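Side-chain contacts in Dye-decolorizing peroxidase (Irpex lacteus, PDB 7D8M), which probably uses its bound heme b to oxidise dyes and other substrates at the expense of hydrogen peroxide, as in other peroxidases of the DyP family: residues P210-D215 / V445-A450; G14-G19 / I196-R201; L102-S107 / I428-G433. All blocks are in the same frame, centred on the assembly; numbering follows the deposited sequence.

Interaction 1: P210-D215 / V445-A450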
# COMPACT_ATOMS: atom_id res chain seq x y z
N PRO A 210 -9.74 -21.80 -6.77
CA PRO A 210 -11.14 -22.02 -7.19
C PRO A 210 -11.57 -21.11 -8.33
O PRO A 210 -11.11 -19.97 -8.46
CB PRO A 210 -11.95 -21.73 -5.92
CG PRO A 210 -11.01 -21.88 -4.81
CD PRO A 210 -9.62 -21.56 -5.32
N SER A 211 -12.52 -21.61 -9.13
CA SER A 211 -12.92 -20.91 -10.34
C SER A 211 -13.63 -19.60 -10.04
O SER A 211 -13.42 -18.60 -10.74
CB SER A 211 -13.82 -21.81 -11.19
OG SER A 211 -13.28 -23.11 -11.32
N TRP A 212 -14.50 -19.59 -9.02
CA TRP A 212 -15.26 -18.39 -8.70
C TRP A 212 -14.36 -17.22 -8.32
O TRP A 212 -14.76 -16.06 -8.44
CB TRP A 212 -16.24 -18.67 -7.56
CG TRP A 212 -15.54 -18.86 -6.25
CD1 TRP A 212 -15.14 -20.04 -5.70
CD2 TRP A 212 -15.14 -17.83 -5.34
NE1 TRP A 212 -14.52 -19.81 -4.49
CE2 TRP A 212 -14.51 -18.46 -4.25
CE3 TRP A 212 -15.25 -16.44 -5.34
CZ2 TRP A 212 -13.99 -17.75 -3.17
CZ3 TRP A 212 -14.73 -15.73 -4.26
CH2 TRP A 212 -14.11 -16.39 -3.20
N ALA A 213 -13.15 -17.51 -7.83
CA ALA A 213 -12.22 -16.47 -7.40
C ALA A 213 -11.51 -15.77 -8.56
O ALA A 213 -10.75 -14.83 -8.31
CB ALA A 213 -11.18 -17.06 -6.45
N LEU A 214 -11.75 -16.21 -9.80
CA LEU A 214 -11.10 -15.62 -10.95
C LEU A 214 -11.27 -14.10 -10.97
O LEU A 214 -12.37 -13.58 -10.77
CB LEU A 214 -11.66 -16.23 -12.24
CG LEU A 214 -10.95 -15.80 -13.53
CD1 LEU A 214 -9.52 -16.30 -13.54
CD2 LEU A 214 -11.72 -16.31 -14.74
N ASP A 215 -10.15 -13.40 -11.19
CA ASP A 215 -10.12 -11.95 -11.37
C ASP A 215 -10.44 -11.19 -10.09
O ASP A 215 -10.74 -9.99 -10.14
CB ASP A 215 -11.06 -11.51 -12.50
CG ASP A 215 -10.53 -11.89 -13.86
OD1 ASP A 215 -9.31 -12.06 -14.00
OD2 ASP A 215 -11.35 -12.03 -14.80
N VAL A 445 -22.08 -10.91 -7.05
CA VAL A 445 -23.50 -11.20 -7.21
C VAL A 445 -23.75 -12.70 -7.16
O VAL A 445 -24.68 -13.17 -6.49
CB VAL A 445 -24.03 -10.60 -8.52
CG1 VAL A 445 -25.52 -10.90 -8.68
CG2 VAL A 445 -23.77 -9.10 -8.56
N GLU A 446 -22.93 -13.48 -7.86
CA GLU A 446 -23.22 -14.89 -8.06
C GLU A 446 -22.87 -15.74 -6.85
O GLU A 446 -23.53 -16.75 -6.60
CB GLU A 446 -22.50 -15.40 -9.31
CG GLU A 446 -23.06 -14.82 -10.60
CD GLU A 446 -22.27 -15.23 -11.82
OE1 GLU A 446 -21.18 -15.82 -11.66
OE2 GLU A 446 -22.75 -14.96 -12.95
N LYS A 447 -21.84 -15.37 -6.09
CA LYS A 447 -21.48 -16.14 -4.91
C LYS A 447 -21.88 -15.44 -3.61
O LYS A 447 -22.66 -15.98 -2.83
CB LYS A 447 -19.98 -16.46 -4.90
CG LYS A 447 -19.71 -17.90 -4.48
CD LYS A 447 -18.24 -18.14 -4.20
CE LYS A 447 -17.97 -19.61 -3.90
NZ LYS A 447 -19.11 -20.31 -3.25
N PHE A 448 -21.37 -14.23 -3.38
CA PHE A 448 -21.56 -13.60 -2.07
C PHE A 448 -23.00 -13.15 -1.84
O PHE A 448 -23.40 -13.00 -0.68
CB PHE A 448 -20.58 -12.45 -1.93
CG PHE A 448 -19.14 -12.91 -1.89
CD1 PHE A 448 -18.56 -13.28 -0.69
CD2 PHE A 448 -18.42 -13.05 -3.05
CE1 PHE A 448 -17.25 -13.74 -0.65
CE2 PHE A 448 -17.11 -13.52 -3.01
CZ PHE A 448 -16.53 -13.86 -1.81
N ALA A 449 -23.78 -12.96 -2.89
CA ALA A 449 -25.19 -12.59 -2.74
C ALA A 449 -26.13 -13.74 -3.12
O ALA A 449 -27.28 -13.50 -3.51
CB ALA A 449 -25.49 -11.34 -3.57
N ALA A 450 -25.67 -14.98 -3.00
CA ALA A 450 -26.47 -16.13 -3.40
C ALA A 450 -27.65 -16.31 -2.46
O ALA A 450 -27.47 -16.58 -1.26
CB ALA A 450 -25.61 -17.39 -3.42

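Interaction 2: G14-G19 / I196-R201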
# COMPACT_ATOMS: atom_id res chain seq x y z
N GLY A 14 -12.31 -1.81 -10.06
CA GLY A 14 -11.39 -0.85 -10.63
C GLY A 14 -10.24 -0.44 -9.73
O GLY A 14 -9.16 -0.12 -10.21
N ASP A 15 -10.46 -0.43 -8.41
CA ASP A 15 -9.38 0.04 -7.53
C ASP A 15 -8.19 -0.91 -7.51
O ASP A 15 -7.10 -0.51 -7.10
CB ASP A 15 -9.90 0.25 -6.10
CG ASP A 15 -8.95 1.07 -5.26
OD1 ASP A 15 -8.68 2.23 -5.64
OD2 ASP A 15 -8.46 0.57 -4.22
N ILE A 16 -8.37 -2.15 -7.96
CA ILE A 16 -7.27 -3.12 -7.92
C ILE A 16 -6.15 -2.71 -8.86
O ILE A 16 -4.96 -2.71 -8.49
CB ILE A 16 -7.79 -4.53 -8.28
CG1 ILE A 16 -8.95 -4.94 -7.37
CG2 ILE A 16 -6.62 -5.54 -8.25
CD1 ILE A 16 -9.69 -6.21 -7.82
N LEU A 17 -6.49 -2.39 -10.10
CA LEU A 17 -5.49 -2.33 -11.16
C LEU A 17 -5.09 -0.91 -11.52
O LEU A 17 -3.90 -0.64 -11.71
CB LEU A 17 -5.99 -3.04 -12.42
CG LEU A 17 -5.03 -3.07 -13.61
CD1 LEU A 17 -3.74 -3.78 -13.24
CD2 LEU A 17 -5.70 -3.77 -14.79
N VAL A 18 -6.05 -0.00 -11.61
CA VAL A 18 -5.74 1.37 -11.96
C VAL A 18 -5.84 2.29 -10.76
O VAL A 18 -5.17 3.34 -10.76
CB VAL A 18 -6.65 1.87 -13.10
CG1 VAL A 18 -6.39 1.03 -14.34
CG2 VAL A 18 -8.12 1.78 -12.71
N GLY A 19 -6.58 1.91 -9.73
CA GLY A 19 -6.83 2.84 -8.65
C GLY A 19 -7.99 3.76 -8.98
O GLY A 19 -8.25 4.10 -10.14
N ILE A 196 0.07 -12.65 -10.51
CA ILE A 196 0.66 -12.10 -9.29
C ILE A 196 -0.30 -11.11 -8.65
O ILE A 196 -0.27 -10.91 -7.43
CB ILE A 196 2.02 -11.44 -9.60
CG1 ILE A 196 2.97 -12.46 -10.25
CG2 ILE A 196 2.68 -10.88 -8.34
CD1 ILE A 196 3.18 -13.71 -9.42
N ILE A 197 -1.19 -10.50 -9.43
CA ILE A 197 -2.16 -9.55 -8.92
C ILE A 197 -3.55 -10.17 -8.80
O ILE A 197 -4.24 -9.95 -7.80
CB ILE A 197 -2.21 -8.30 -9.83
CG1 ILE A 197 -0.83 -7.62 -9.91
CG2 ILE A 197 -3.34 -7.34 -9.39
CD1 ILE A 197 -0.12 -7.44 -8.55
N PHE A 198 -3.97 -10.94 -9.80
CA PHE A 198 -5.34 -11.43 -9.91
C PHE A 198 -5.37 -12.93 -9.66
O PHE A 198 -4.71 -13.70 -10.37
CB PHE A 198 -5.92 -11.12 -11.29
CG PHE A 198 -6.04 -9.66 -11.59
CD1 PHE A 198 -6.98 -8.88 -10.93
CD2 PHE A 198 -5.22 -9.07 -12.53
CE1 PHE A 198 -7.09 -7.53 -11.21
CE2 PHE A 198 -5.33 -7.73 -12.81
CZ PHE A 198 -6.27 -6.96 -12.15
N THR A 199 -6.15 -13.34 -8.66
CA THR A 199 -6.30 -14.77 -8.39
C THR A 199 -6.92 -15.48 -9.59
O THR A 199 -7.81 -14.95 -10.26
CB THR A 199 -7.18 -14.97 -7.15
OG1 THR A 199 -8.41 -14.24 -7.32
CG2 THR A 199 -6.45 -14.46 -5.90
N GLY A 200 -6.41 -16.67 -9.88
CA GLY A 200 -6.90 -17.48 -10.96
C GLY A 200 -6.30 -17.18 -12.32
O GLY A 200 -6.54 -17.96 -13.25
N ARG A 201 -5.54 -16.10 -12.46
CA ARG A 201 -4.94 -15.75 -13.74
C ARG A 201 -3.53 -16.34 -13.85
O ARG A 201 -3.05 -17.04 -12.96
CB ARG A 201 -4.94 -14.24 -13.95
CG ARG A 201 -6.33 -13.65 -14.17
CD ARG A 201 -7.02 -14.26 -15.38
NE ARG A 201 -8.39 -13.78 -15.53
CZ ARG A 201 -9.18 -14.06 -16.57
NH1 ARG A 201 -8.72 -14.82 -17.56
NH2 ARG A 201 -10.41 -13.59 -16.63

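Interaction 3: L102-S107 / I428-G433. With HEM (protoporphyrin IX containing Fe), chain B.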
# COMPACT_ATOMS: atom_id res chain seq x y z
N LEU A 102 3.85 -9.13 11.67
CA LEU A 102 4.12 -7.82 11.08
C LEU A 102 4.97 -6.95 12.00
O LEU A 102 5.43 -5.88 11.57
CB LEU A 102 2.80 -7.10 10.76
CG LEU A 102 1.76 -7.88 9.94
CD1 LEU A 102 0.53 -7.04 9.58
CD2 LEU A 102 2.39 -8.46 8.67
N GLY A 103 5.20 -7.38 13.23
CA GLY A 103 5.89 -6.55 14.20
C GLY A 103 5.00 -5.55 14.89
O GLY A 103 5.50 -4.61 15.50
N ASP A 104 3.68 -5.74 14.81
CA ASP A 104 2.73 -4.81 15.41
C ASP A 104 2.62 -5.03 16.91
O ASP A 104 2.69 -6.16 17.41
CB ASP A 104 1.34 -4.98 14.78
CG ASP A 104 1.15 -4.14 13.54
OD1 ASP A 104 2.16 -3.64 12.98
OD2 ASP A 104 -0.01 -3.97 13.12
N ASP A 105 2.40 -3.94 17.62
CA ASP A 105 1.99 -3.94 19.01
C ASP A 105 0.52 -3.50 19.00
O ASP A 105 0.23 -2.32 18.75
CB ASP A 105 2.89 -3.01 19.83
CG ASP A 105 2.37 -2.73 21.22
OD1 ASP A 105 1.43 -3.41 21.69
OD2 ASP A 105 2.92 -1.80 21.86
N THR A 106 -0.40 -4.44 19.23
CA THR A 106 -1.81 -4.15 19.03
C THR A 106 -2.36 -3.14 20.03
O THR A 106 -3.51 -2.71 19.88
CB THR A 106 -2.65 -5.43 19.09
OG1 THR A 106 -2.40 -6.12 20.32
CG2 THR A 106 -2.30 -6.35 17.92
N SER A 107 -1.57 -2.73 21.03
CA SER A 107 -2.03 -1.67 21.92
C SER A 107 -2.25 -0.35 21.19
O SER A 107 -2.94 0.53 21.71
CB SER A 107 -1.05 -1.48 23.08
OG SER A 107 0.18 -0.92 22.64
N ILE A 428 6.18 5.93 12.08
CA ILE A 428 4.96 5.34 11.54
C ILE A 428 4.46 4.34 12.57
O ILE A 428 5.21 3.45 13.00
CB ILE A 428 5.23 4.65 10.19
CG1 ILE A 428 5.55 5.71 9.13
CG2 ILE A 428 4.03 3.81 9.77
CD1 ILE A 428 6.03 5.13 7.85
N ILE A 429 3.22 4.50 12.99
CA ILE A 429 2.63 3.66 14.02
C ILE A 429 1.42 2.98 13.41
O ILE A 429 0.52 3.65 12.89
CB ILE A 429 2.25 4.48 15.27
CG1 ILE A 429 3.52 5.00 15.94
CG2 ILE A 429 1.47 3.63 16.25
CD1 ILE A 429 3.27 6.00 17.01
N SER A 430 1.42 1.65 13.44
CA SER A 430 0.30 0.89 12.91
C SER A 430 -0.89 1.00 13.84
O SER A 430 -0.80 0.65 15.02
CB SER A 430 0.68 -0.58 12.73
OG SER A 430 -0.44 -1.33 12.30
N ASN A 431 -2.01 1.50 13.32
CA ASN A 431 -3.29 1.43 14.01
C ASN A 431 -4.11 0.23 13.56
O ASN A 431 -5.32 0.19 13.80
CB ASN A 431 -4.10 2.72 13.81
CG ASN A 431 -3.41 3.96 14.39
OD1 ASN A 431 -3.54 5.05 13.85
ND2 ASN A 431 -2.69 3.79 15.50
N GLY A 432 -3.48 -0.72 12.88
CA GLY A 432 -4.16 -1.94 12.50
C GLY A 432 -4.99 -1.84 11.24
O GLY A 432 -5.02 -0.83 10.53
N GLY A 433 -5.66 -2.94 10.95
CA GLY A 433 -6.44 -3.07 9.72
C GLY A 433 -6.92 -4.49 9.57
O GLY A 433 -7.05 -5.22 10.55
CHA HEM B . 7.25 3.15 -2.25
CHB HEM B . 6.12 5.99 1.52
CHC HEM B . 4.16 2.15 3.77
CHD HEM B . 5.74 -0.76 0.22
C1A HEM B . 7.10 4.26 -1.45
C2A HEM B . 7.46 5.62 -1.79
C3A HEM B . 7.13 6.41 -0.75
C4A HEM B . 6.56 5.56 0.28
CMA HEM B . 7.31 7.93 -0.61
CAA HEM B . 8.09 6.06 -3.14
CBA HEM B . 7.00 6.38 -4.16
CGA HEM B . 6.79 5.25 -5.14
O1A HEM B . 7.79 4.58 -5.52
O2A HEM B . 5.63 5.01 -5.57
C1B HEM B . 5.46 5.19 2.43
C2B HEM B . 4.84 5.67 3.65
C3B HEM B . 4.31 4.60 4.27
C4B HEM B . 4.57 3.43 3.46
CMB HEM B . 4.87 7.16 4.09
CAB HEM B . 3.51 4.53 5.59
CBB HEM B . 2.90 5.59 6.15
C1C HEM B . 4.48 1.01 3.05
C2C HEM B . 4.22 -0.37 3.45
C3C HEM B . 4.66 -1.17 2.46
C4C HEM B . 5.22 -0.33 1.42
CMC HEM B . 3.54 -0.76 4.78
CAC HEM B . 4.65 -2.72 2.36
CBC HEM B . 4.62 -3.52 3.44
C1D HEM B . 6.17 0.06 -0.80
C2D HEM B . 6.48 -0.34 -2.17
C3D HEM B . 6.89 0.73 -2.84
C4D HEM B . 6.87 1.86 -1.93
CMD HEM B . 6.36 -1.75 -2.76
CAD HEM B . 7.33 0.76 -4.32
CBD HEM B . 8.83 0.45 -4.39
CGD HEM B . 9.32 0.35 -5.81
O1D HEM B . 10.44 0.86 -6.09
O2D HEM B . 8.60 -0.21 -6.68
NA HEM B . 6.57 4.26 -0.18
NB HEM B . 5.28 3.82 2.34
NC HEM B . 5.09 0.99 1.82
ND HEM B . 6.41 1.42 -0.70
FE HEM B . 5.97 2.60 0.92
O HOH W 1 0.67 -1.62 16.21

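Interaction 1: P210-D215 / V445-A450
Lys447 is the first residue of 445-450 to meet the loop 210-215, and it does so over one face of the Trp212 indole. Its chain crosses the ring at about a right angle. Lys447 CD lies 3.3 Å from Trp212 CD2, where the two rings of the indole are fused. The next carbon, Lys447 CE, sits 3.3 Å from the centroid of the Trp212 five-membered ring, close to the ring normal, which makes a CH-pi contact. A bend at the last torsion (chi4 -31°) keeps the ammonium over the same face. Lys447 NZ is 4.8 Å from that centroid and 12° off the normal, a cation-pi pair. The opposite face of the indole is backed by Ala213 CB, so the ring lies between its own loop and the lysine chain. Trp212 NE1 is bonded to Asp85 OD1, which helps to hold the indole in this orientation and would probably make its face more attractive to a positive charge.

This joins the loop that leads into strand 217-226 to the last turn of helix 441-448. That helix follows strand 428-438, an outermost strand of the sheet formed by 334-340, 359-366, 217-226 and 428-438, which is the second of the two ferredoxin-like sheets of the DyP fold. The site is near the periphery of the molecule.

Phe448 comes next; the end of its ring reaches the six-membered part of the indole. Phe448 CE2 is 3.5 Å from Trp212 CZ3. The planes are steeply inclined, at 72°, and the centroids are 5.5 Å apart. Phe448 is buried, stacked on Phe72 and edge-to-face with Phe77. Beyond it the chain turns, with Ala450 N bonded to Lys447 O at 3.2 Å.

Interaction 2: G14-G19 / I196-R201
Phe198 O accepts a hydrogen bond from Arg201 N, 3.3 Å away, and closes a type II beta turn at Phe198-Arg201. Gly200 holds the third position of the turn with positive phi. The turn carries the chain away just after the Phe198 side chain has been set against the short helix 14-17.

Ile16 is the main partner on that helix. Its CG2 methyl is the branch that reaches across, since CG1 takes the place beside the backbone N (chi1 -55°). Ile16 CG2 lies 3.6 Å from Phe198 CE1, approaching the ring obliquely. The same methyl is 3.9 Å from Ile197 CG2, and the two isoleucine side chains run antiparallel, side by side. Ile197 CG2 also lies over the centre of the Phe198 ring, 3.9 Å above its plane. One methyl therefore backs the ring face and meets Ile16 as well.

Leu17 approaches from another direction. Its CB is 3.9 Å from Phe198 CZ, near the plane of the ring and at its edge. Leu17 CD2 stands a little farther from Phe198 CZ, at 4.2 Å. The two side chains cross at about a right angle.

The contact joins two weakly bonded helices, 14-17 and 194-197, at the second four-stranded sheet. Leu17 and Ile197 both rest on Ile334 of strand 334-340, while Ile16 touches Ser438 of strand 428-438. Leu17 also packs on Val53 of helix 53-57. The Ile197 side chain is about 10 Å from the nearest atoms of the heme, too far to touch it.

All four touching residues are buried, and no hydrogen bond runs between the segments. Their union depends on the shape of apolar groups and on the exclusion of water.

Interaction 3: L102-S107 / I428-G433
Asp104 and Ser430 make this contact almost alone, through a bond in which Ser430 OG donates to Asp104 OD2 at 2.8 Å. The exact place of OD2 is less sure than usual. Asp104 follows a Schellman motif at Gly103, which ends helix 95-102. Ser430 lies on strand 428-438, an outermost strand of the second antiparallel sheet.

Ser430 OG stands anti to the backbone N (chi1 176°), which turns it to the carboxylate. The same oxygen accepts from Gly432 N at 3.2 Å, with an N-H...O angle of 152°, and forms an ST turn. The hydroxyl thus links the aspartate to the backbone of the strand.

The carboxylate has stronger company outside the two segments. Arg222 NH2 makes a salt bridge to Asp104 OD2, Trp109 NE1 also bonds to OD2, and Gln404 NE2 bonds to OD1. Several donors therefore hold the group in place and would probably favour its ionised form.

Asp105 adds a bridge through water. One water donates to Asp105 O at 2.7 Å and to Ser430 O at 3.0 Å. The Asp105 side chain stays within its own loop, where its OD1 accepts from Ser107 N in an Asx turn.

Two residues before Ser430, the strand borders the heme pocket: Ile428 CD1 lies 3.4 Å from the vinyl carbon CAB of the heme.

Interactions 1 and 2 are neighbours and touch. Arg201 NE forms a salt bridge with Asp215 OD1, and Thr199 OG1 probably bonds to Ala213 O. Interaction 3 stands apart, with nearest atoms about 15 Å from interaction 2 and about 17 Å from interaction 1. Strand 428-438 carries interaction 3 at its start, backs interaction 2 at its end (Ser438) and leads into helix 441-448 of interaction 1. Interaction 2 is fully buried and apolar. Interaction 1 lies nearer the periphery, where a lysine over an aromatic face joins buried ring packing. Interaction 3 is partly buried and polar, built on a carboxylate, a hydroxyl and a water. Of the three, interaction 3 alone touches the heme, through Ile428.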